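OXA-46 oxacillinase (Pseudomonas aeruginosa, PDB 3IF6) probably catalyses the hydrolysis of beta-lactam antibiotics to substituted beta-amino acids, as a class D serine beta-lactamase contributing to antibiotic resistance. Local coordinates at residues 66-71 with 217-222; 211-216 with 237-242; 43-48 with 167-172; 33-38 with 250-255. All coordinates share one frame; numbering follows the deposited sequence.

Interaction 1. Residues 66-71 with 217-222; sequences KRYSPA and FGWWVG
W219, F217 and Y68 bury most of the surface here, and the indole of W219 makes the hydrogen bond that joins the two segments. Its NE1 donates to S69 O at 2.8 Å with an angle of 174° at the hydrogen. The oxygen lies practically in the indole plane, so the ring presents its edge to the carbonyl. P70 O comes no closer than 3.4 Å to W219 NE1 and at a poor angle; it rests instead against W219 CD1.

Y68 works through two parts of its side chain. Its CB is wedged against F217 CE1 at 3.2 Å and W219 CZ2 at 3.5 Å, while its ring edge is turned to the face of the F217 ring. CD1 of Y68 stands 3.6 Å above that ring, over its centre, and the planes meet at 58°: a T-shaped (edge-to-face) pair. F217 keeps CG between its backbone N and carbonyl carbon (chi1 56°), which carries the ring out from the strand to Y68.

The segment 66-71 leads directly into S72, the predicted acyl-ester serine, whose side chain is about 8 Å from that of W219. The contact thus packs the residues just before this probable nucleophile against a central sheet strand, in the serine beta-lactamase fold.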
# COMPACT_ATOMS: atom_id res chain seq x y z
N LYS B 66 -1.05 17.18 24.70
CA LYS B 66 -1.49 18.49 24.21
C LYS B 66 -1.88 18.52 22.71
O LYS B 66 -1.27 17.87 21.87
CB LYS B 66 -0.51 19.64 24.53
CG LYS B 66 -1.16 20.99 24.08
CD LYS B 66 -0.44 22.26 24.42
CE LYS B 66 0.96 22.27 23.87
NZ LYS B 66 1.40 23.70 23.82
N ARG B 67 -2.90 19.31 22.42
CA ARG B 67 -3.47 19.42 21.11
C ARG B 67 -2.81 20.49 20.24
O ARG B 67 -2.70 21.67 20.62
CB ARG B 67 -4.96 19.71 21.22
CG ARG B 67 -5.76 18.55 21.76
CD ARG B 67 -7.21 18.74 21.37
NE ARG B 67 -8.03 17.70 21.93
CZ ARG B 67 -9.08 17.90 22.74
NH1 ARG B 67 -9.46 19.12 23.10
NH2 ARG B 67 -9.76 16.85 23.17
N TYR B 68 -2.40 20.04 19.05
CA TYR B 68 -1.85 20.87 17.98
C TYR B 68 -2.74 20.79 16.72
O TYR B 68 -3.48 19.80 16.50
CB TYR B 68 -0.45 20.36 17.67
CG TYR B 68 0.50 20.47 18.82
CD1 TYR B 68 1.16 21.66 19.07
CD2 TYR B 68 0.71 19.40 19.67
CE1 TYR B 68 2.03 21.80 20.16
CE2 TYR B 68 1.58 19.52 20.77
CZ TYR B 68 2.23 20.74 21.00
OH TYR B 68 3.12 20.89 22.05
N SER B 69 -2.69 21.83 15.91
CA SER B 69 -3.28 21.77 14.60
C SER B 69 -2.66 20.61 13.81
O SER B 69 -1.44 20.49 13.76
CB SER B 69 -3.03 23.08 13.89
OG SER B 69 -3.68 23.04 12.64
N PRO B 70 -3.47 19.74 13.22
CA PRO B 70 -2.99 18.59 12.45
C PRO B 70 -2.21 18.94 11.19
O PRO B 70 -1.29 18.28 10.81
CB PRO B 70 -4.27 17.83 12.15
CG PRO B 70 -5.23 18.73 12.19
CD PRO B 70 -4.93 19.71 13.25
N ALA B 71 -2.64 20.00 10.55
CA ALA B 71 -2.11 20.42 9.29
C ALA B 71 -2.35 19.35 8.23
O ALA B 71 -3.44 18.93 8.08
CB ALA B 71 -0.70 20.78 9.41
N PHE B 217 5.35 24.22 14.45
CA PHE B 217 5.63 22.82 14.77
C PHE B 217 5.29 21.91 13.60
O PHE B 217 4.58 22.30 12.69
CB PHE B 217 4.86 22.37 16.02
CG PHE B 217 3.39 22.57 15.91
CD1 PHE B 217 2.58 21.54 15.40
CD2 PHE B 217 2.81 23.80 16.28
CE1 PHE B 217 1.21 21.72 15.25
CE2 PHE B 217 1.46 24.00 16.14
CZ PHE B 217 0.64 22.96 15.63
N GLY B 218 5.83 20.69 13.63
CA GLY B 218 5.57 19.69 12.61
C GLY B 218 5.25 18.31 13.17
O GLY B 218 5.63 17.99 14.30
N TRP B 219 4.58 17.49 12.36
CA TRP B 219 4.26 16.11 12.72
C TRP B 219 4.89 15.09 11.76
O TRP B 219 5.19 15.41 10.61
CB TRP B 219 2.77 15.86 12.57
CG TRP B 219 1.76 16.68 13.33
CD1 TRP B 219 1.19 17.86 12.96
CD2 TRP B 219 1.09 16.28 14.55
NE1 TRP B 219 0.24 18.24 13.88
CE2 TRP B 219 0.16 17.29 14.86
CE3 TRP B 219 1.23 15.18 15.42
CZ2 TRP B 219 -0.65 17.24 16.00
CZ3 TRP B 219 0.41 15.11 16.55
CH2 TRP B 219 -0.52 16.15 16.83
N TRP B 220 5.08 13.88 12.26
CA TRP B 220 5.12 12.68 11.47
C TRP B 220 4.25 11.64 12.18
O TRP B 220 4.55 11.21 13.30
CB TRP B 220 6.56 12.21 11.22
CG TRP B 220 6.67 11.19 10.09
CD1 TRP B 220 6.00 11.22 8.90
CD2 TRP B 220 7.49 10.00 10.05
NE1 TRP B 220 6.34 10.15 8.14
CE2 TRP B 220 7.25 9.37 8.80
CE3 TRP B 220 8.40 9.40 10.95
CZ2 TRP B 220 7.90 8.17 8.41
CZ3 TRP B 220 9.03 8.19 10.55
CH2 TRP B 220 8.77 7.60 9.30
N VAL B 221 3.14 11.26 11.56
CA VAL B 221 2.23 10.25 12.16
C VAL B 221 1.97 9.08 11.23
O VAL B 221 1.92 9.26 10.01
CB VAL B 221 0.87 10.87 12.60
CG1 VAL B 221 1.07 12.13 13.43
CG2 VAL B 221 -0.07 11.15 11.35
N GLY B 222 1.78 7.90 11.78
CA GLY B 222 1.36 6.74 11.00
C GLY B 222 1.70 5.41 11.68
O GLY B 222 1.61 5.29 12.92

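Interaction 2. Residues 211-216 with 237-242; sequences TGWEGR and IDTPNR
The backbones meet where T239 N donates to R216 O at 2.7 Å, just past the sheet strands, with the donor standing above the carbonyl plane. This contact joins the turn of the beta hairpin formed by strands 206-213 and 217-226 to the type I turn T239-R242 that follows strand 229-238. D238 CA adds a CH...O contact to the same R216 oxygen.

W213 is the main side chain of the contact. With its CG anti to the backbone N (chi1 -176°), it reaches across edge first, and NE1 donates to T239 OG1 at 3.0 Å. The angle at the hydrogen is 151°, and OG1 lies 12° out of the indole plane. NE1 also makes a weak bond to G215 O at 3.2 Å, so a single N-H is shared between two oxygens. On the same flank of the indole as NE1, W213 CZ2 meets R242 CB at 3.6 Å; the two side chains cross at about a right angle.

W213 follows T211 and G212 of the K-T-G motif, and T211 OG1 hydrogen-bonds a tartaric acid molecule, probably from the crystallisation liquor, close to the predicted active site. E214 steadies the hairpin turn: its OE1 takes the backbone N-H of R216, while its OE2 lies 2.8 Å from R216 NH2, well out of the guanidinium plane, a pairing of charges alone.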
# COMPACT_ATOMS: atom_id res chain seq x y z
N THR B 211 3.46 13.38 6.90
CA THR B 211 4.19 14.42 7.59
C THR B 211 3.25 15.60 7.76
O THR B 211 2.25 15.72 7.04
CB THR B 211 5.51 14.83 6.83
OG1 THR B 211 5.21 15.19 5.48
CG2 THR B 211 6.52 13.69 6.80
N GLY B 212 3.53 16.45 8.73
CA GLY B 212 2.68 17.64 8.99
C GLY B 212 3.57 18.83 9.28
O GLY B 212 4.65 18.66 9.83
N TRP B 213 3.16 20.03 8.88
CA TRP B 213 3.93 21.24 9.22
C TRP B 213 3.00 22.44 9.25
O TRP B 213 2.46 22.86 8.20
CB TRP B 213 5.13 21.51 8.29
CG TRP B 213 5.95 22.72 8.75
CD1 TRP B 213 6.35 22.98 10.02
CD2 TRP B 213 6.48 23.81 7.93
NE1 TRP B 213 7.09 24.14 10.06
CE2 TRP B 213 7.15 24.69 8.81
CE3 TRP B 213 6.41 24.14 6.56
CZ2 TRP B 213 7.78 25.89 8.37
CZ3 TRP B 213 7.04 25.33 6.12
CH2 TRP B 213 7.72 26.18 7.03
N GLU B 214 2.82 22.96 10.47
CA GLU B 214 1.91 24.07 10.78
C GLU B 214 2.65 25.40 10.61
O GLU B 214 2.04 26.41 10.33
CB GLU B 214 1.34 23.87 12.20
CG GLU B 214 0.37 24.94 12.73
CD GLU B 214 1.04 26.20 13.32
OE1 GLU B 214 2.29 26.25 13.57
OE2 GLU B 214 0.29 27.17 13.53
N GLY B 215 3.98 25.38 10.72
CA GLY B 215 4.77 26.61 10.82
C GLY B 215 5.60 26.63 12.08
O GLY B 215 6.83 26.68 12.01
N ARG B 216 4.94 26.61 13.24
CA ARG B 216 5.67 26.62 14.54
C ARG B 216 6.06 25.22 14.97
O ARG B 216 6.98 25.05 15.76
CB ARG B 216 4.87 27.30 15.67
CG ARG B 216 4.59 28.79 15.44
CD ARG B 216 3.41 29.33 16.31
NE ARG B 216 2.30 28.38 16.50
CZ ARG B 216 1.03 28.58 16.09
NH1 ARG B 216 0.68 29.70 15.46
NH2 ARG B 216 0.10 27.65 16.32
N ILE B 237 7.14 18.14 16.91
CA ILE B 237 8.31 18.90 17.31
C ILE B 237 8.04 20.34 16.97
O ILE B 237 7.32 20.64 16.02
CB ILE B 237 9.65 18.42 16.66
CG1 ILE B 237 9.51 18.14 15.16
CG2 ILE B 237 10.24 17.22 17.41
CD1 ILE B 237 10.85 18.24 14.40
N ASP B 238 8.57 21.24 17.80
CA ASP B 238 8.65 22.65 17.44
C ASP B 238 9.62 22.81 16.25
O ASP B 238 10.55 22.01 16.08
CB ASP B 238 9.13 23.48 18.62
CG ASP B 238 8.21 23.39 19.81
OD1 ASP B 238 6.97 23.39 19.68
OD2 ASP B 238 8.74 23.36 20.93
N THR B 239 9.38 23.82 15.43
CA THR B 239 10.24 24.06 14.30
C THR B 239 10.63 25.54 14.22
O THR B 239 10.05 26.27 13.41
CB THR B 239 9.62 23.61 12.94
OG1 THR B 239 8.41 24.30 12.73
CG2 THR B 239 9.38 22.10 12.86
N PRO B 240 11.62 25.97 15.06
CA PRO B 240 11.99 27.36 15.04
C PRO B 240 12.81 27.71 13.79
O PRO B 240 12.81 28.87 13.37
CB PRO B 240 12.82 27.50 16.32
CG PRO B 240 13.51 26.18 16.44
CD PRO B 240 12.41 25.22 16.06
N ASN B 241 13.43 26.71 13.18
CA ASN B 241 14.19 26.87 11.96
C ASN B 241 13.35 26.57 10.74
O ASN B 241 13.83 26.56 9.63
CB ASN B 241 15.48 26.09 12.00
CG ASN B 241 16.34 26.47 13.13
OD1 ASN B 241 16.74 27.58 13.25
ND2 ASN B 241 16.62 25.55 13.99
N ARG B 242 12.09 26.34 10.98
CA ARG B 242 11.12 26.23 9.94
C ARG B 242 11.49 25.11 8.99
O ARG B 242 11.63 24.01 9.42
CB ARG B 242 10.86 27.57 9.28
CG ARG B 242 10.07 28.61 10.11
CD ARG B 242 10.01 29.89 9.30
NE ARG B 242 9.38 31.10 9.84
CZ ARG B 242 8.60 31.14 10.90
NH1 ARG B 242 8.34 30.05 11.60
NH2 ARG B 242 8.09 32.28 11.26

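Interaction 3. Residues 43-48 with 167-172; sequences AIVIAD and SAHEQI. With EDO (1,2-ethanediol), chain I.
A valine methyl sits squarely on an imidazole: V45 CG2 lies 3.6 Å from the centroid of the H169 ring and only 8° off its normal, a CH-pi contact over the ring face. H169 reaches this position with chi1 at -92°, away from a staggered value, which swings the ring back over the strand although its CB starts off to one side.

The other branch of V45, CG1, packs in two directions, onto H169 CD2 and, at 3.6 Å, onto I172 CG1. I172 then spreads its branches along the strand. Its CD1 approaches V45 O at 3.3 Å, and its CG2 touches A47 CB at 3.7 Å. A168 CB, one turn before I172, adds to this apolar patch against V45 CG2. No hydrogen bond crosses the contact, so the join rests on apolar packing, mostly between side chains. The strand and helix axes run nearly side by side, 8.2 Å apart at closest approach and 26° from parallel.

The helix start is fixed separately by a capping box. S167 OG accepts from E170 N at 3.2 Å, and E170 OE1 in turn accepts a weak bond from S167 N. S167 OG also donates to O1 of an ethanediol, probably from the crystallisation liquor, at 2.9 Å.

Strand 42-48 runs in the sheet between 55-58 and 229-238. H169 reaches over it to L56 and V58 of strand 55-58 and to A64 of helix 61-64, whereas I172 leans on A234 of strand 229-238.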
# COMPACT_ATOMS: atom_id res chain seq x y z
N ALA B 43 7.58 15.60 21.28
CA ALA B 43 6.96 14.43 21.89
C ALA B 43 6.69 13.33 20.87
O ALA B 43 6.39 13.59 19.72
CB ALA B 43 5.65 14.82 22.60
N ILE B 44 6.79 12.09 21.34
CA ILE B 44 6.37 10.95 20.56
C ILE B 44 5.50 10.02 21.42
O ILE B 44 5.77 9.84 22.60
CB ILE B 44 7.60 10.20 19.97
CG1 ILE B 44 7.15 9.19 18.88
CG2 ILE B 44 8.42 9.56 21.07
CD1 ILE B 44 8.26 8.77 17.93
N VAL B 45 4.43 9.48 20.83
CA VAL B 45 3.76 8.31 21.34
C VAL B 45 4.02 7.17 20.36
O VAL B 45 3.67 7.27 19.17
CB VAL B 45 2.25 8.50 21.43
CG1 VAL B 45 1.61 7.23 21.94
CG2 VAL B 45 1.90 9.66 22.32
N ILE B 46 4.63 6.09 20.82
CA ILE B 46 4.55 4.87 20.01
C ILE B 46 3.85 3.65 20.63
O ILE B 46 4.29 3.11 21.65
CB ILE B 46 5.84 4.52 19.21
CG1 ILE B 46 6.05 3.00 19.16
CG2 ILE B 46 7.05 5.34 19.63
CD1 ILE B 46 6.83 2.48 20.26
N ALA B 47 2.74 3.27 19.97
CA ALA B 47 1.94 2.10 20.28
C ALA B 47 2.42 0.85 19.55
O ALA B 47 1.95 0.54 18.46
CB ALA B 47 0.48 2.37 19.95
N ASP B 48 3.29 0.08 20.17
CA ASP B 48 3.81 -1.13 19.57
C ASP B 48 2.94 -2.34 19.89
O ASP B 48 2.77 -2.71 21.02
CB ASP B 48 5.24 -1.38 20.03
CG ASP B 48 5.75 -2.65 19.56
OD1 ASP B 48 4.93 -3.44 19.15
OD2 ASP B 48 6.95 -2.86 19.56
N SER B 167 -4.13 15.78 19.37
CA SER B 167 -2.93 15.52 20.13
C SER B 167 -2.27 14.26 19.66
O SER B 167 -2.88 13.47 18.94
CB SER B 167 -3.28 15.39 21.61
OG SER B 167 -3.67 14.07 21.93
N ALA B 168 -1.04 14.04 20.12
CA ALA B 168 -0.26 12.88 19.71
C ALA B 168 -0.98 11.61 20.10
O ALA B 168 -1.24 10.79 19.23
CB ALA B 168 1.16 12.93 20.23
N HIS B 169 -1.36 11.45 21.37
CA HIS B 169 -2.12 10.26 21.80
C HIS B 169 -3.39 10.07 20.99
O HIS B 169 -3.80 8.96 20.73
CB HIS B 169 -2.50 10.28 23.30
CG HIS B 169 -1.49 9.61 24.18
ND1 HIS B 169 -0.81 10.28 25.17
CD2 HIS B 169 -1.01 8.35 24.17
CE1 HIS B 169 0.06 9.46 25.73
NE2 HIS B 169 -0.05 8.28 25.15
N GLU B 170 -4.03 11.18 20.65
CA GLU B 170 -5.25 11.16 19.89
C GLU B 170 -5.00 10.72 18.43
O GLU B 170 -5.86 10.05 17.84
CB GLU B 170 -5.92 12.52 19.95
CG GLU B 170 -6.47 12.88 21.33
CD GLU B 170 -7.41 14.07 21.30
OE1 GLU B 170 -7.03 15.14 20.78
OE2 GLU B 170 -8.54 13.94 21.83
N GLN B 171 -3.82 11.06 17.88
CA GLN B 171 -3.40 10.62 16.54
C GLN B 171 -3.34 9.12 16.56
O GLN B 171 -3.77 8.46 15.62
CB GLN B 171 -2.04 11.20 16.10
CG GLN B 171 -2.02 12.72 15.85
CD GLN B 171 -2.44 13.16 14.43
OE1 GLN B 171 -3.26 12.52 13.77
NE2 GLN B 171 -1.89 14.29 13.98
N ILE B 172 -2.83 8.58 17.66
CA ILE B 172 -2.68 7.12 17.79
C ILE B 172 -4.02 6.37 17.78
O ILE B 172 -4.16 5.37 17.09
CB ILE B 172 -1.85 6.74 19.03
CG1 ILE B 172 -0.46 7.40 18.95
CG2 ILE B 172 -1.81 5.19 19.19
CD1 ILE B 172 0.57 6.63 18.19
C1 EDO I . -4.96 12.85 25.84
O1 EDO I . -4.64 13.39 24.55
C2 EDO I . -4.92 11.32 25.80
O2 EDO I . -3.72 10.86 26.44

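Interaction 4. Residues 33-38 with 250-255; sequences KFFSDL and EAIARA
CG of F35 stands anti to its carbonyl carbon (chi1 -71°), and I252 takes the matching setting for CG1 (chi1 -68°), which leaves its CG2 branch anti to the backbone N. Together these torsions set I252 CG2 over the F35 ring, 3.8 Å from the centroid and 5° off the normal. The near-equal distances from that methyl to all six ring carbons confirm a centred CH-pi contact. The ethyl branch of I252 runs along the other helix: CD1 packs on F35 CD2 at 3.9 Å, and CG1 on both F34 O (3.7 Å) and L38 CD2 (3.8 Å).

This is helix-to-helix packing between the N-terminal helix 32-36 and the C-terminal helix 247-259, the pair that lies together on one face of the central sheet in the serine beta-lactamase fold. The sheet contacts agree: F35 and I252 both also touch L235 of strand 229-238, and the F35 ring meets that of F59. No hydrogen bond links the two segments, and their closest CA atoms, F34 and I252, are 6.0 Å apart.

F34 extends the contact further along helix 247-259, its CD1 resting on A255 CB at 3.7 Å. The same ring continues to I256 and S259, and CD of the preceding lysine, K33, lies over the centre of one face. At the opposite end, L38 CD2 reaches A251 CB at 4.2 Å, sliding past I252 in the reverse direction, and L38 O accepts a hydrogen bond from K248 NZ.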
# COMPACT_ATOMS: atom_id res chain seq x y z
N LYS B 33 16.71 12.02 24.71
CA LYS B 33 17.98 12.20 24.02
C LYS B 33 17.88 12.12 22.49
O LYS B 33 18.65 12.77 21.78
CB LYS B 33 19.02 11.22 24.56
CG LYS B 33 19.95 10.53 23.55
CD LYS B 33 19.34 9.19 23.08
CE LYS B 33 20.41 8.20 22.58
NZ LYS B 33 20.99 7.41 23.72
N PHE B 34 16.93 11.35 21.99
CA PHE B 34 16.74 11.26 20.54
C PHE B 34 16.39 12.63 19.93
O PHE B 34 16.75 12.93 18.81
CB PHE B 34 15.70 10.19 20.18
CG PHE B 34 16.24 8.79 20.21
CD1 PHE B 34 17.13 8.35 19.24
CD2 PHE B 34 15.85 7.91 21.23
CE1 PHE B 34 17.64 7.04 19.26
CE2 PHE B 34 16.34 6.59 21.27
CZ PHE B 34 17.25 6.15 20.29
N PHE B 35 15.71 13.45 20.72
CA PHE B 35 15.28 14.78 20.34
C PHE B 35 16.40 15.78 20.51
O PHE B 35 16.65 16.59 19.63
CB PHE B 35 14.10 15.22 21.18
CG PHE B 35 12.84 14.49 20.88
CD1 PHE B 35 12.59 13.23 21.43
CD2 PHE B 35 11.86 15.07 20.06
CE1 PHE B 35 11.40 12.57 21.17
CE2 PHE B 35 10.67 14.41 19.80
CZ PHE B 35 10.44 13.16 20.35
N SER B 36 17.06 15.73 21.67
CA SER B 36 18.13 16.68 21.97
C SER B 36 19.40 16.43 21.13
O SER B 36 20.23 17.32 20.97
CB SER B 36 18.38 16.79 23.48
OG SER B 36 18.68 15.53 24.06
N ASP B 37 19.53 15.24 20.56
CA ASP B 37 20.61 14.97 19.60
C ASP B 37 20.46 15.75 18.28
O ASP B 37 21.42 15.88 17.50
CB ASP B 37 20.69 13.47 19.28
CG ASP B 37 21.30 12.64 20.42
OD1 ASP B 37 22.07 13.20 21.28
OD2 ASP B 37 21.00 11.42 20.43
N LEU B 38 19.25 16.23 18.02
CA LEU B 38 19.03 17.08 16.87
C LEU B 38 18.51 18.43 17.34
O LEU B 38 17.70 19.05 16.66
CB LEU B 38 18.05 16.40 15.93
CG LEU B 38 18.44 15.71 14.63
CD1 LEU B 38 19.93 15.44 14.46
CD2 LEU B 38 17.61 14.45 14.48
N GLU B 250 10.93 13.02 10.58
CA GLU B 250 11.21 11.62 10.25
C GLU B 250 12.49 11.11 10.88
O GLU B 250 12.63 9.92 11.12
CB GLU B 250 11.25 11.39 8.72
CG GLU B 250 9.86 11.21 8.07
CD GLU B 250 9.79 11.60 6.58
OE1 GLU B 250 9.69 10.70 5.73
OE2 GLU B 250 9.82 12.82 6.27
N ALA B 251 13.45 11.99 11.12
CA ALA B 251 14.75 11.48 11.54
C ALA B 251 14.76 11.03 13.01
O ALA B 251 15.41 10.04 13.35
CB ALA B 251 15.87 12.48 11.25
N ILE B 252 14.05 11.77 13.86
CA ILE B 252 13.91 11.40 15.26
C ILE B 252 13.07 10.11 15.45
O ILE B 252 13.50 9.17 16.11
CB ILE B 252 13.31 12.56 16.10
CG1 ILE B 252 14.30 13.72 16.18
CG2 ILE B 252 12.92 12.08 17.51
CD1 ILE B 252 13.69 15.04 16.63
N ALA B 253 11.87 10.08 14.85
CA ALA B 253 10.97 8.96 15.00
C ALA B 253 11.55 7.68 14.43
O ALA B 253 11.34 6.61 14.99
CB ALA B 253 9.60 9.26 14.38
N ARG B 254 12.26 7.78 13.32
CA ARG B 254 12.90 6.63 12.69
C ARG B 254 14.00 6.06 13.56
O ARG B 254 14.12 4.83 13.63
CB ARG B 254 13.54 7.00 11.37
CG ARG B 254 12.61 7.06 10.23
CD ARG B 254 13.41 7.11 8.95
NE ARG B 254 12.50 7.12 7.81
CZ ARG B 254 12.24 6.07 7.03
NH1 ARG B 254 12.84 4.89 7.23
NH2 ARG B 254 11.39 6.21 6.01
N ALA B 255 14.80 6.92 14.19
CA ALA B 255 15.83 6.45 15.13
C ALA B 255 15.22 5.70 16.32
O ALA B 255 15.72 4.65 16.74
CB ALA B 255 16.72 7.60 15.59

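How the interactions relate
Along the chain, interaction 4 closes the outermost loop, with the other three nested inside; interaction 3 closes before interaction 2 opens, and the segments of interaction 1 alternate with those of both. Interactions 1 to 3 reach the same mixed sheet. Centres of interactions 1 and 2 lie about 9 Å apart, linked by backbone bonds between neighbouring strands; that of interaction 3 is about 10 Å from interaction 1, joined by the R67-E170 salt bridge. The centre of interaction 4 lies about 15 to 16 Å from the others, though it touches each, on the sheet face opposite helix 168-179: V45 points to that helix, I44 touches A253. Both faces are thus packed, with interactions 1 and 2 near the predicted nucleophile.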